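Local coordinates for protein acetyl-CoA acetyltransferase (Elizabethkingia anophelis NUHP1, PDB 6BN2) that probably catalyses the reversible thiolase reaction that joins two acetyl-CoA molecules into acetoacetyl-CoA and free coenzyme A, at residues A[44-49]-A[263-268]; A[101-106]-A[393-398]; A[115-120]-A[269-274]; A[278-283]-A[368-373]. One frame throughout, in Å; residues are numbered along the deposited sequence.

Contact 1: A[44-49]-A[263-268]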
loop_
_atom_site.group_PDB
_atom_site.type_symbol
_atom_site.label_atom_id
_atom_site.label_comp_id
_atom_site.label_asym_id
_atom_site.label_seq_id
_atom_site.Cartn_x
_atom_site.Cartn_y
_atom_site.Cartn_z
ATOM N N GLY A 44 -21.526 0.884 -2.751
ATOM C CA GLY A 44 -22.318 -0.090 -3.489
ATOM C C GLY A 44 -22.259 -1.471 -2.875
ATOM O O GLY A 44 -23.277 -2.170 -2.799
ATOM N N ALA A 45 -21.074 -1.873 -2.406
ATOM C CA ALA A 45 -20.928 -3.190 -1.795
ATOM C C ALA A 45 -21.707 -3.274 -0.487
ATOM O O ALA A 45 -22.344 -4.297 -0.207
ATOM C CB ALA A 45 -19.448 -3.501 -1.566
ATOM N N LEU A 46 -21.685 -2.204 0.314
ATOM C CA LEU A 46 -22.487 -2.196 1.539
ATOM C C LEU A 46 -23.976 -2.216 1.226
ATOM O O LEU A 46 -24.752 -2.932 1.875
ATOM C CB LEU A 46 -22.162 -0.964 2.380
ATOM C CG LEU A 46 -20.713 -0.839 2.845
ATOM C CD1 LEU A 46 -20.517 0.507 3.562
ATOM C CD2 LEU A 46 -20.355 -2.003 3.737
ATOM N N ASP A 47 -24.392 -1.420 0.242
ATOM C CA ASP A 47 -25.810 -1.281 -0.079
ATOM C C ASP A 47 -26.418 -2.589 -0.578
ATOM O O ASP A 47 -27.608 -2.838 -0.345
ATOM C CB ASP A 47 -25.999 -0.176 -1.126
ATOM C CG ASP A 47 -25.903 1.241 -0.542
ATOM O OD1 ASP A 47 -25.938 1.414 0.697
ATOM O OD2 ASP A 47 -25.810 2.203 -1.344
ATOM N N LYS A 48 -25.633 -3.427 -1.272
ATOM C CA LYS A 48 -26.159 -4.683 -1.807
ATOM C C LYS A 48 -26.687 -5.593 -0.712
ATOM O O LYS A 48 -27.612 -6.381 -0.951
ATOM C CB LYS A 48 -25.077 -5.446 -2.584
ATOM C CG LYS A 48 -24.749 -4.882 -3.957
ATOM C CD LYS A 48 -25.814 -5.242 -4.991
ATOM C CE LYS A 48 -25.438 -4.697 -6.373
ATOM N NZ LYS A 48 -26.505 -4.987 -7.401
ATOM N N ILE A 49 -26.098 -5.525 0.478
ATOM C CA ILE A 49 -26.474 -6.386 1.587
ATOM C C ILE A 49 -27.045 -5.595 2.759
ATOM O O ILE A 49 -27.198 -6.144 3.854
ATOM C CB ILE A 49 -25.282 -7.252 2.033
ATOM C CG1 ILE A 49 -24.040 -6.382 2.259
ATOM C CG2 ILE A 49 -24.974 -8.297 0.962
ATOM C CD1 ILE A 49 -22.878 -7.119 2.912
ATOM N N ALA A 263 -15.049 -3.203 -5.220
ATOM C CA ALA A 263 -15.004 -3.428 -3.781
ATOM C C ALA A 263 -15.767 -4.690 -3.421
ATOM O O ALA A 263 -16.817 -4.984 -4.007
ATOM C CB ALA A 263 -15.588 -2.233 -3.019
ATOM N N LEU A 264 -15.237 -5.396 -2.427
ATOM C CA LEU A 264 -15.832 -6.617 -1.906
ATOM C C LEU A 264 -15.931 -6.515 -0.395
ATOM O O LEU A 264 -15.112 -5.866 0.263
ATOM C CB LEU A 264 -15.008 -7.861 -2.283
ATOM C CG LEU A 264 -14.803 -8.190 -3.771
ATOM C CD1 LEU A 264 -13.763 -7.297 -4.440
ATOM C CD2 LEU A 264 -14.359 -9.659 -3.877
ATOM N N VAL A 265 -16.938 -7.161 0.165
ATOM C CA VAL A 265 -17.028 -7.310 1.612
ATOM C C VAL A 265 -16.760 -8.768 1.944
ATOM O O VAL A 265 -17.408 -9.661 1.386
ATOM C CB VAL A 265 -18.393 -6.870 2.162
ATOM C CG1 VAL A 265 -18.422 -7.133 3.670
ATOM C CG2 VAL A 265 -18.661 -5.371 1.875
ATOM N N LEU A 266 -15.789 -8.999 2.831
ATOM C CA LEU A 266 -15.405 -10.316 3.320
ATOM C C LEU A 266 -15.883 -10.500 4.754
ATOM O O LEU A 266 -15.841 -9.555 5.551
ATOM C CB LEU A 266 -13.885 -10.471 3.281
ATOM C CG LEU A 266 -13.207 -11.138 2.087
ATOM C CD1 LEU A 266 -13.736 -10.641 0.786
ATOM C CD2 LEU A 266 -11.699 -10.921 2.189
ATOM N N MET A 267 -16.285 -11.720 5.103
ATOM C CA MET A 267 -16.742 -11.989 6.458
ATOM C C MET A 267 -16.343 -13.387 6.888
ATOM O O MET A 267 -16.225 -14.301 6.067
ATOM C CB MET A 267 -18.268 -11.895 6.602
ATOM C CG MET A 267 -18.794 -10.492 6.682
ATOM S SD MET A 267 -20.562 -10.458 6.917
ATOM C CE MET A 267 -20.821 -8.683 6.731
ATOM N N SER A 268 -16.194 -13.544 8.199
ATOM C CA SER A 268 -16.147 -14.868 8.798
ATOM C C SER A 268 -17.516 -15.543 8.724
ATOM O O SER A 268 -18.558 -14.900 8.547
ATOM C CB SER A 268 -15.711 -14.780 10.257
ATOM O OG SER A 268 -16.718 -14.141 11.031
#
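Ala45 meets Ala263 and Val265 where the end of helix 34-48 lies across strand 258-268. The segment axes come within 8.0 Å at an angle of 51°, close enough that the methyl of Ala45 nearly reaches the strand backbone: its CB is 3.9 Å from the carbonyl O of Ala263. The same methyl faces the other alanine, with Ala45 CB to Ala263 CB at 4.3 Å. On its next flank it meets one branch of a valine, Val265 CG2, at 4.0 Å. With CG1 anti to the backbone N (chi1 177°), Val265 swings CG2 to the helix side, where the end of Leu46 also comes in, its CD2 4.2 Å from Val265 CG2. All four residues are buried, and no hydrogen bond crosses between the segments; the two alanines allow this close approach.

Farther along, the fit slackens. Ile49 reaches back over the strand with its CD1 4.5 Å from Val265 CG1, and beyond it the end of Met267, at CE, stays 4.6 Å from Ile49 CD1. Solvent reaches the helix at Asp47 and Lys48, which are exposed: Asp47 pairs with Lys43, and Lys48 with Glu204.

The helix is held to the next strand as well, through Ala45 O and the hydroxyl of Ser16. Strand 258-268 runs between strands 12-24 and 117-125, and Leu264 and Leu266 project from its other face onto helix 98-111, so the strand is covered by one helix on each side.

Contact 2: A[101-106]-A[393-398]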
loop_
_atom_site.group_PDB
_atom_site.type_symbol
_atom_site.label_atom_id
_atom_site.label_comp_id
_atom_site.label_asym_id
_atom_site.label_seq_id
_atom_site.Cartn_x
_atom_site.Cartn_y
_atom_site.Cartn_z
ATOM N N LYS A 101 -4.319 -8.318 -4.259
ATOM C CA LYS A 101 -3.531 -8.398 -3.031
ATOM C C LYS A 101 -4.306 -7.815 -1.857
ATOM O O LYS A 101 -4.229 -8.331 -0.738
ATOM C CB LYS A 101 -2.201 -7.663 -3.232
ATOM C CG LYS A 101 -1.219 -7.791 -2.046
ATOM C CD LYS A 101 -0.852 -9.257 -1.764
ATOM C CE LYS A 101 0.297 -9.314 -0.730
ATOM N NZ LYS A 101 0.701 -10.741 -0.483
ATOM N N ALA A 102 -5.081 -6.752 -2.097
ATOM C CA ALA A 102 -5.943 -6.213 -1.042
ATOM C C ALA A 102 -6.910 -7.275 -0.527
ATOM O O ALA A 102 -7.095 -7.428 0.687
ATOM C CB ALA A 102 -6.725 -5.000 -1.564
ATOM N N VAL A 103 -7.559 -8.002 -1.441
ATOM C CA VAL A 103 -8.492 -9.056 -1.037
ATOM C C VAL A 103 -7.770 -10.164 -0.278
ATOM O O VAL A 103 -8.270 -10.664 0.737
ATOM C CB VAL A 103 -9.226 -9.611 -2.270
ATOM C CG1 VAL A 103 -10.012 -10.884 -1.891
ATOM C CG2 VAL A 103 -10.154 -8.536 -2.860
ATOM N N MET A 104 -6.584 -10.568 -0.755
ATOM C CA MET A 104 -5.823 -11.619 -0.081
ATOM C C MET A 104 -5.410 -11.197 1.327
ATOM O O MET A 104 -5.538 -11.972 2.283
ATOM C CB MET A 104 -4.593 -11.975 -0.930
ATOM C CG MET A 104 -4.983 -12.589 -2.269
ATOM S SD MET A 104 -3.597 -12.579 -3.458
ATOM C CE MET A 104 -2.305 -13.383 -2.520
ATOM N N MET A 105 -4.881 -9.978 1.468
ATOM C CA MET A 105 -4.488 -9.470 2.782
ATOM C C MET A 105 -5.685 -9.386 3.716
ATOM O O MET A 105 -5.575 -9.650 4.910
ATOM C CB MET A 105 -3.843 -8.088 2.635
ATOM C CG MET A 105 -2.497 -8.123 1.932
ATOM S SD MET A 105 -1.928 -6.479 1.464
ATOM C CE MET A 105 -0.292 -6.458 2.251
ATOM N N ALA A 106 -6.836 -8.992 3.178
ATOM C CA ALA A 106 -8.036 -8.932 4.000
ATOM C C ALA A 106 -8.455 -10.325 4.456
ATOM O O ALA A 106 -8.866 -10.515 5.610
ATOM C CB ALA A 106 -9.162 -8.245 3.221
ATOM N N SER A 393 -0.521 -12.478 -8.847
ATOM C CA SER A 393 -1.313 -12.999 -7.746
ATOM C C SER A 393 -2.394 -13.893 -8.329
ATOM O O SER A 393 -2.779 -13.726 -9.484
ATOM C CB SER A 393 -1.945 -11.841 -6.936
ATOM O OG SER A 393 -0.932 -11.081 -6.264
ATOM N N ALA A 394 -2.869 -14.850 -7.531
ATOM C CA ALA A 394 -3.931 -15.751 -7.973
ATOM C C ALA A 394 -4.830 -16.090 -6.796
ATOM O O ALA A 394 -4.375 -16.169 -5.651
ATOM C CB ALA A 394 -3.361 -17.052 -8.568
ATOM N N ILE A 395 -6.112 -16.326 -7.082
ATOM C CA ILE A 395 -7.062 -16.659 -6.032
ATOM C C ILE A 395 -8.045 -17.690 -6.576
ATOM O O ILE A 395 -8.420 -17.650 -7.754
ATOM C CB ILE A 395 -7.769 -15.386 -5.508
ATOM C CG1 ILE A 395 -8.647 -15.700 -4.294
ATOM C CG2 ILE A 395 -8.576 -14.680 -6.642
ATOM C CD1 ILE A 395 -9.153 -14.417 -3.601
ATOM N N VAL A 396 -8.414 -18.650 -5.726
ATOM C CA VAL A 396 -9.386 -19.693 -6.053
ATOM C C VAL A 396 -10.616 -19.457 -5.192
ATOM O O VAL A 396 -10.495 -19.285 -3.971
ATOM C CB VAL A 396 -8.790 -21.094 -5.802
ATOM C CG1 VAL A 396 -9.838 -22.182 -6.077
ATOM C CG2 VAL A 396 -7.546 -21.297 -6.671
ATOM N N ILE A 397 -11.802 -19.440 -5.813
ATOM C CA ILE A 397 -13.023 -19.239 -5.045
ATOM C C ILE A 397 -13.993 -20.363 -5.357
ATOM O O ILE A 397 -13.886 -21.048 -6.378
ATOM C CB ILE A 397 -13.694 -17.873 -5.309
ATOM C CG1 ILE A 397 -14.191 -17.774 -6.748
ATOM C CG2 ILE A 397 -12.753 -16.719 -4.939
ATOM C CD1 ILE A 397 -14.977 -16.478 -7.033
ATOM N N GLU A 398 -14.926 -20.572 -4.433
ATOM C CA GLU A 398 -15.972 -21.571 -4.589
ATOM C C GLU A 398 -17.304 -20.844 -4.611
ATOM O O GLU A 398 -17.658 -20.158 -3.649
ATOM C CB GLU A 398 -15.941 -22.610 -3.465
ATOM C CG GLU A 398 -17.066 -23.659 -3.615
ATOM C CD GLU A 398 -17.200 -24.574 -2.404
ATOM O OE1 GLU A 398 -16.333 -24.517 -1.503
ATOM O OE2 GLU A 398 -18.180 -25.348 -2.353
#
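Where Val103 and Met104 meet Ser393 and Ile395, helix 98-111 passes strand 391-399 at 9.3 Å between the segment axes, their directions 57° apart. The nearest CA atoms, of Met104 and Ile395, are 7.9 Å apart, so the gap is bridged by side chains, with no hydrogen bond across it. Met104 CG lies beside the backbone N (chi1 -65°) and the chain runs on extended, which carries SD to 3.9 Å from Ser393 CB; the bend beyond it only turns the terminal methyl. The Ser393 hydroxyl is close by, with OG 4.1 Å from Met104 SD, but it hydrogen-bonds elsewhere, to Asp288 and Lys94. Val103 and Ile395 cross at about a right angle and meet methyl to methyl, CG1 of Val103 to CD1 of Ile395 at 4.0 Å. Ile395 gets its reach from CG1 lying anti to the backbone N (chi1 -173°).

The contact lies close to the probable catalytic centre: the Ser393 side chain is about 9 Å from that of Cys386, a predicted proton acceptor, and the helix follows shortly after Cys96, found acetylated here. Lys101 pairs with Asp288 and also with Asp58 of the second subunit. Val103 and Ala106 turn to strand 117-125, while Ile395 also touches Ile366 of helix 358-375; helix 98-111 is thus buried between strands of the two thiolase halves, as in the central helical layer of this fold.

Contact 3: A[115-120]-A[269-274]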
loop_
_atom_site.group_PDB
_atom_site.type_symbol
_atom_site.label_atom_id
_atom_site.label_comp_id
_atom_site.label_asym_id
_atom_site.label_seq_id
_atom_site.Cartn_x
_atom_site.Cartn_y
_atom_site.Cartn_z
ATOM N N VAL A 115 -10.204 -9.699 12.439
ATOM C CA VAL A 115 -11.432 -9.015 12.038
ATOM C C VAL A 115 -12.469 -10.050 11.624
ATOM O O VAL A 115 -12.133 -11.151 11.171
ATOM C CB VAL A 115 -11.213 -8.023 10.876
ATOM C CG1 VAL A 115 -10.199 -6.916 11.277
ATOM C CG2 VAL A 115 -10.761 -8.774 9.631
ATOM N N GLU A 116 -13.742 -9.672 11.773
ATOM C CA GLU A 116 -14.869 -10.486 11.329
ATOM C C GLU A 116 -15.514 -9.960 10.057
ATOM O O GLU A 116 -16.218 -10.716 9.382
ATOM C CB GLU A 116 -15.939 -10.554 12.425
ATOM C CG GLU A 116 -15.421 -11.098 13.754
ATOM C CD GLU A 116 -15.133 -12.579 13.698
ATOM O OE1 GLU A 116 -16.063 -13.381 13.384
ATOM O OE2 GLU A 116 -13.978 -12.949 13.982
ATOM N N ALA A 117 -15.293 -8.689 9.714
ATOM C CA ALA A 117 -15.862 -8.113 8.503
ATOM C C ALA A 117 -14.904 -7.046 8.016
ATOM O O ALA A 117 -14.445 -6.227 8.819
ATOM C CB ALA A 117 -17.250 -7.499 8.750
ATOM N N ILE A 118 -14.612 -7.062 6.715
ATOM C CA ILE A 118 -13.569 -6.207 6.161
ATOM C C ILE A 118 -13.904 -5.918 4.701
ATOM O O ILE A 118 -14.466 -6.770 4.001
ATOM C CB ILE A 118 -12.181 -6.870 6.343
ATOM C CG1 ILE A 118 -11.058 -5.979 5.786
ATOM C CG2 ILE A 118 -12.127 -8.270 5.734
ATOM C CD1 ILE A 118 -9.653 -6.410 6.303
ATOM N N VAL A 119 -13.597 -4.694 4.255
ATOM C CA VAL A 119 -13.772 -4.289 2.857
ATOM C C VAL A 119 -12.426 -4.388 2.162
ATOM O O VAL A 119 -11.406 -3.938 2.707
ATOM C CB VAL A 119 -14.317 -2.854 2.753
ATOM C CG1 VAL A 119 -14.148 -2.306 1.325
ATOM C CG2 VAL A 119 -15.787 -2.777 3.208
ATOM N N ALA A 120 -12.413 -4.964 0.955
ATOM C CA ALA A 120 -11.196 -4.986 0.149
ATOM C C ALA A 120 -11.557 -4.691 -1.298
ATOM O O ALA A 120 -12.575 -5.175 -1.804
ATOM C CB ALA A 120 -10.464 -6.344 0.244
ATOM N N LYS A 269 -17.501 -16.867 8.884
ATOM C CA LYS A 269 -18.747 -17.629 8.952
ATOM C C LYS A 269 -19.627 -17.138 10.090
ATOM O O LYS A 269 -20.837 -16.927 9.922
ATOM C CB LYS A 269 -18.427 -19.115 9.119
ATOM C CG LYS A 269 -19.661 -20.021 9.248
ATOM C CD LYS A 269 -19.256 -21.483 9.114
ATOM C CE LYS A 269 -20.439 -22.416 9.321
ATOM N NZ LYS A 269 -20.870 -22.422 10.743
ATOM N N GLU A 270 -19.032 -16.951 11.271
ATOM C CA GLU A 270 -19.811 -16.559 12.435
ATOM C C GLU A 270 -20.480 -15.209 12.212
ATOM O O GLU A 270 -21.660 -15.032 12.527
ATOM C CB GLU A 270 -18.905 -16.538 13.665
ATOM C CG GLU A 270 -19.581 -16.152 14.951
ATOM C CD GLU A 270 -18.602 -16.099 16.111
ATOM O OE1 GLU A 270 -17.470 -16.610 15.957
ATOM O OE2 GLU A 270 -18.960 -15.539 17.167
ATOM N N LYS A 271 -19.750 -14.256 11.624
ATOM C CA LYS A 271 -20.315 -12.925 11.418
ATOM C C LYS A 271 -21.417 -12.939 10.363
ATOM O O LYS A 271 -22.484 -12.347 10.572
ATOM C CB LYS A 271 -19.199 -11.941 11.045
ATOM C CG LYS A 271 -19.662 -10.528 10.689
ATOM C CD LYS A 271 -20.450 -9.817 11.790
ATOM C CE LYS A 271 -19.626 -9.478 13.023
ATOM N NZ LYS A 271 -20.364 -8.527 13.930
ATOM N N MET A 272 -21.198 -13.607 9.227
ATOM C CA MET A 272 -22.253 -13.582 8.212
ATOM C C MET A 272 -23.506 -14.302 8.695
ATOM O O MET A 272 -24.620 -13.855 8.406
ATOM C CB MET A 272 -21.758 -14.166 6.882
ATOM C CG MET A 272 -21.691 -15.659 6.818
ATOM S SD MET A 272 -20.974 -16.213 5.247
ATOM C CE MET A 272 -21.151 -17.988 5.500
ATOM N N GLU A 273 -23.358 -15.363 9.490
ATOM C CA GLU A 273 -24.541 -16.057 9.983
ATOM C C GLU A 273 -25.269 -15.230 11.038
ATOM O O GLU A 273 -26.506 -15.224 11.079
ATOM C CB GLU A 273 -24.162 -17.441 10.521
ATOM C CG GLU A 273 -23.780 -18.393 9.402
ATOM C CD GLU A 273 -23.385 -19.776 9.878
ATOM O OE1 GLU A 273 -23.374 -20.014 11.100
ATOM O OE2 GLU A 273 -23.086 -20.628 9.018
ATOM N N SER A 274 -24.524 -14.505 11.883
ATOM C CA SER A 274 -25.173 -13.657 12.877
ATOM C C SER A 274 -25.970 -12.536 12.218
ATOM O O SER A 274 -26.964 -12.066 12.783
ATOM C CB SER A 274 -24.132 -13.081 13.845
ATOM O OG SER A 274 -23.354 -12.084 13.211
HETATM O O HOH W 1 -15.251 -15.963 13.804
#
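Lys271 lays the carbon part of its side chain over Glu116, the two chains running askew to each other. Lys271 CB sits 3.6 Å from the backbone O of Glu116, and the CB atoms of Glu116 and Lys271 are 3.8 Å apart. The lysine chain folds at chi2 and chi3, bringing Lys271 CE back to 3.9 Å from Glu116 CB, while its ammonium end leads away to a salt bridge with Glu55. Ala117 adds a looser contact, its CB 4.3 Å from Lys271 CG.

The carboxylate of Glu116 turns toward the start of helix 269-274, where another acid waits: Glu116 OE1 and Glu270 OE1 are only 4.4 Å apart. One water bridges them from the side and donates to both, at 2.7 Å to Glu116 OE1 and 3.2 Å to Glu270 OE1. Glu116 OE1 is also hydrogen-bonded to the hydroxyl of Ser268, the N-cap of this helix, whose OG also accepts the backbone N-H of Lys271; the glutamate is therefore a second shell to the cap.

The chemistry is mixed. Aliphatic carbon of a lysine covers the start of a strand, and the water they share probably softens the repulsion between the two carboxylates. The salt bridge of Glu116 OE2 with Lys10, together with the positive start of the helix, should ease the negative charge and probably keeps Glu116 ionised.

Contact 4: A[278-283]-A[368-373]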
loop_
_atom_site.group_PDB
_atom_site.type_symbol
_atom_site.label_atom_id
_atom_site.label_comp_id
_atom_site.label_asym_id
_atom_site.label_seq_id
_atom_site.Cartn_x
_atom_site.Cartn_y
_atom_site.Cartn_z
ATOM N N LYS A 278 -26.425 -14.574 3.285
ATOM C CA LYS A 278 -25.943 -15.719 2.517
ATOM C C LYS A 278 -24.742 -15.303 1.679
ATOM O O LYS A 278 -24.832 -14.328 0.924
ATOM C CB LYS A 278 -27.036 -16.261 1.604
ATOM C CG LYS A 278 -26.560 -17.387 0.687
ATOM C CD LYS A 278 -27.719 -18.014 -0.079
ATOM C CE LYS A 278 -27.222 -19.134 -0.988
ATOM N NZ LYS A 278 -28.323 -19.769 -1.752
ATOM N N PRO A 279 -23.612 -16.001 1.773
ATOM C CA PRO A 279 -22.436 -15.597 0.994
ATOM C C PRO A 279 -22.612 -15.829 -0.500
ATOM O O PRO A 279 -23.331 -16.738 -0.933
ATOM C CB PRO A 279 -21.325 -16.490 1.555
ATOM C CG PRO A 279 -22.050 -17.713 2.019
ATOM C CD PRO A 279 -23.367 -17.211 2.574
ATOM N N LEU A 280 -21.927 -14.993 -1.290
ATOM C CA LEU A 280 -21.841 -15.220 -2.731
ATOM C C LEU A 280 -20.896 -16.370 -3.054
ATOM O O LEU A 280 -21.187 -17.199 -3.928
ATOM C CB LEU A 280 -21.364 -13.949 -3.437
ATOM C CG LEU A 280 -22.192 -12.681 -3.220
ATOM C CD1 LEU A 280 -21.509 -11.507 -3.905
ATOM C CD2 LEU A 280 -23.595 -12.904 -3.779
ATOM N N ALA A 281 -19.765 -16.433 -2.354
ATOM C CA ALA A 281 -18.683 -17.343 -2.686
ATOM C C ALA A 281 -17.793 -17.482 -1.459
ATOM O O ALA A 281 -17.843 -16.662 -0.540
ATOM C CB ALA A 281 -17.859 -16.834 -3.878
ATOM N N LYS A 282 -16.983 -18.529 -1.461
ATOM C CA LYS A 282 -15.995 -18.767 -0.413
ATOM C C LYS A 282 -14.612 -18.593 -1.016
ATOM O O LYS A 282 -14.374 -19.014 -2.148
ATOM C CB LYS A 282 -16.162 -20.187 0.156
ATOM C CG LYS A 282 -15.094 -20.599 1.154
ATOM C CD LYS A 282 -15.442 -21.981 1.718
ATOM C CE LYS A 282 -14.203 -22.739 2.159
ATOM N NZ LYS A 282 -14.574 -24.055 2.774
ATOM N N ILE A 283 -13.700 -17.951 -0.288
ATOM C CA ILE A 283 -12.313 -17.885 -0.747
ATOM C C ILE A 283 -11.639 -19.189 -0.343
ATOM O O ILE A 283 -11.584 -19.523 0.841
ATOM C CB ILE A 283 -11.579 -16.670 -0.163
ATOM C CG1 ILE A 283 -12.177 -15.380 -0.740
ATOM C CG2 ILE A 283 -10.079 -16.752 -0.489
ATOM C CD1 ILE A 283 -11.629 -14.087 -0.090
ATOM N N THR A 368 -16.138 -10.045 -11.299
ATOM C CA THR A 368 -16.668 -10.637 -12.521
ATOM C C THR A 368 -16.708 -12.159 -12.431
ATOM O O THR A 368 -17.702 -12.774 -12.832
ATOM C CB THR A 368 -15.831 -10.176 -13.713
ATOM O OG1 THR A 368 -15.948 -8.754 -13.824
ATOM C CG2 THR A 368 -16.307 -10.828 -15.015
ATOM N N LEU A 369 -15.644 -12.773 -11.902
ATOM C CA LEU A 369 -15.597 -14.233 -11.764
ATOM C C LEU A 369 -16.760 -14.757 -10.925
ATOM O O LEU A 369 -17.370 -15.773 -11.271
ATOM C CB LEU A 369 -14.262 -14.647 -11.142
ATOM C CG LEU A 369 -14.113 -16.152 -10.901
ATOM C CD1 LEU A 369 -14.098 -16.905 -12.233
ATOM C CD2 LEU A 369 -12.817 -16.423 -10.143
ATOM N N ILE A 370 -17.072 -14.090 -9.806
ATOM C CA ILE A 370 -18.207 -14.520 -8.979
ATOM C C ILE A 370 -19.460 -14.647 -9.827
ATOM O O ILE A 370 -20.220 -15.623 -9.727
ATOM C CB ILE A 370 -18.421 -13.536 -7.813
ATOM C CG1 ILE A 370 -17.289 -13.702 -6.804
ATOM C CG2 ILE A 370 -19.813 -13.745 -7.168
ATOM C CD1 ILE A 370 -17.164 -12.529 -5.823
ATOM N N ASN A 371 -19.703 -13.648 -10.666
ATOM C CA ASN A 371 -20.918 -13.660 -11.459
ATOM C C ASN A 371 -20.835 -14.630 -12.624
ATOM O O ASN A 371 -21.840 -15.248 -12.963
ATOM C CB ASN A 371 -21.223 -12.231 -11.900
ATOM C CG ASN A 371 -21.683 -11.401 -10.727
ATOM O OD1 ASN A 371 -20.897 -10.654 -10.102
ATOM N ND2 ASN A 371 -22.932 -11.591 -10.358
ATOM N N VAL A 372 -19.657 -14.803 -13.227
ATOM C CA VAL A 372 -19.488 -15.847 -14.240
ATOM C C VAL A 372 -19.855 -17.213 -13.669
ATOM O O VAL A 372 -20.568 -18.004 -14.305
ATOM C CB VAL A 372 -18.049 -15.844 -14.787
ATOM C CG1 VAL A 372 -17.760 -17.168 -15.509
ATOM C CG2 VAL A 372 -17.801 -14.647 -15.716
ATOM N N LEU A 373 -19.375 -17.515 -12.454
ATOM C CA LEU A 373 -19.698 -18.813 -11.862
ATOM C C LEU A 373 -21.204 -18.979 -11.652
ATOM O O LEU A 373 -21.758 -20.048 -11.924
ATOM C CB LEU A 373 -18.944 -19.004 -10.544
ATOM C CG LEU A 373 -17.425 -19.049 -10.642
ATOM C CD1 LEU A 373 -16.867 -19.129 -9.213
ATOM C CD2 LEU A 373 -16.955 -20.244 -11.485
#
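A classic beta bulge at the entry of strand 281-290, in which Leu280 and Ala281 both face Ile14 of strand 12-24, presents its two side chains to Ile370 of helix 358-375. The CA atoms of Ala281 and Ile370 are 6.9 Å apart. Leu280 CB meets one branch of the isoleucine, Ile370 CG2, at 4.0 Å, and Leu280 CD1 hangs beside the same methyl, 4.3 Å from Ile370 CG2. The other branch serves the next residue along: Ile370 CG1 is 4.3 Å from Ala281 CB. Ile370 can fork this way because CG2 lies anti to its backbone N while CG1 sits beside that N (chi1 -71°), so each arm meets one of the two bulge residues.

The backbone of Leu280 is helix-like (phi -74°, psi -41°), as the first position of a classic bulge usually is, and this is what lets consecutive residues both point at the helix instead of alternating. In the C-terminal thiolase half, strand 281-290 runs in the sheet between strands 12-24 and 391-399, and helix 358-375 lies over that face. Ile370 accordingly also packs on Ile14, Ala17 and Ile397. Ala281 and Ile370 are buried, Leu280 only partly so. No hydrogen bond joins the two segments, but the carbonyl O of Leu280 accepts one from Lys374, one turn further along the helix.

All four contacts reach the same mixed sheet. Contacts 1 and 3, 10 Å apart between centres, share the neighbouring strands 258-268 and 117-125, and helix 269-274 directly continues the first of these. Contacts 2 and 4, 12 Å apart, sit on the neighbouring strands 391-399 and 281-290. Along the chain, contact 1 closes before contact 4 opens, whereas contact 2 joins residues 101-106 to 393-398 and so spans both contacts 3 and 4. Helix 98-111 of contact 2 also packs on Leu264 and Leu266 of contact 1 and on Ile118 and Ala120 of contact 3, tying the N-terminal and C-terminal thiolase halves together through the interior.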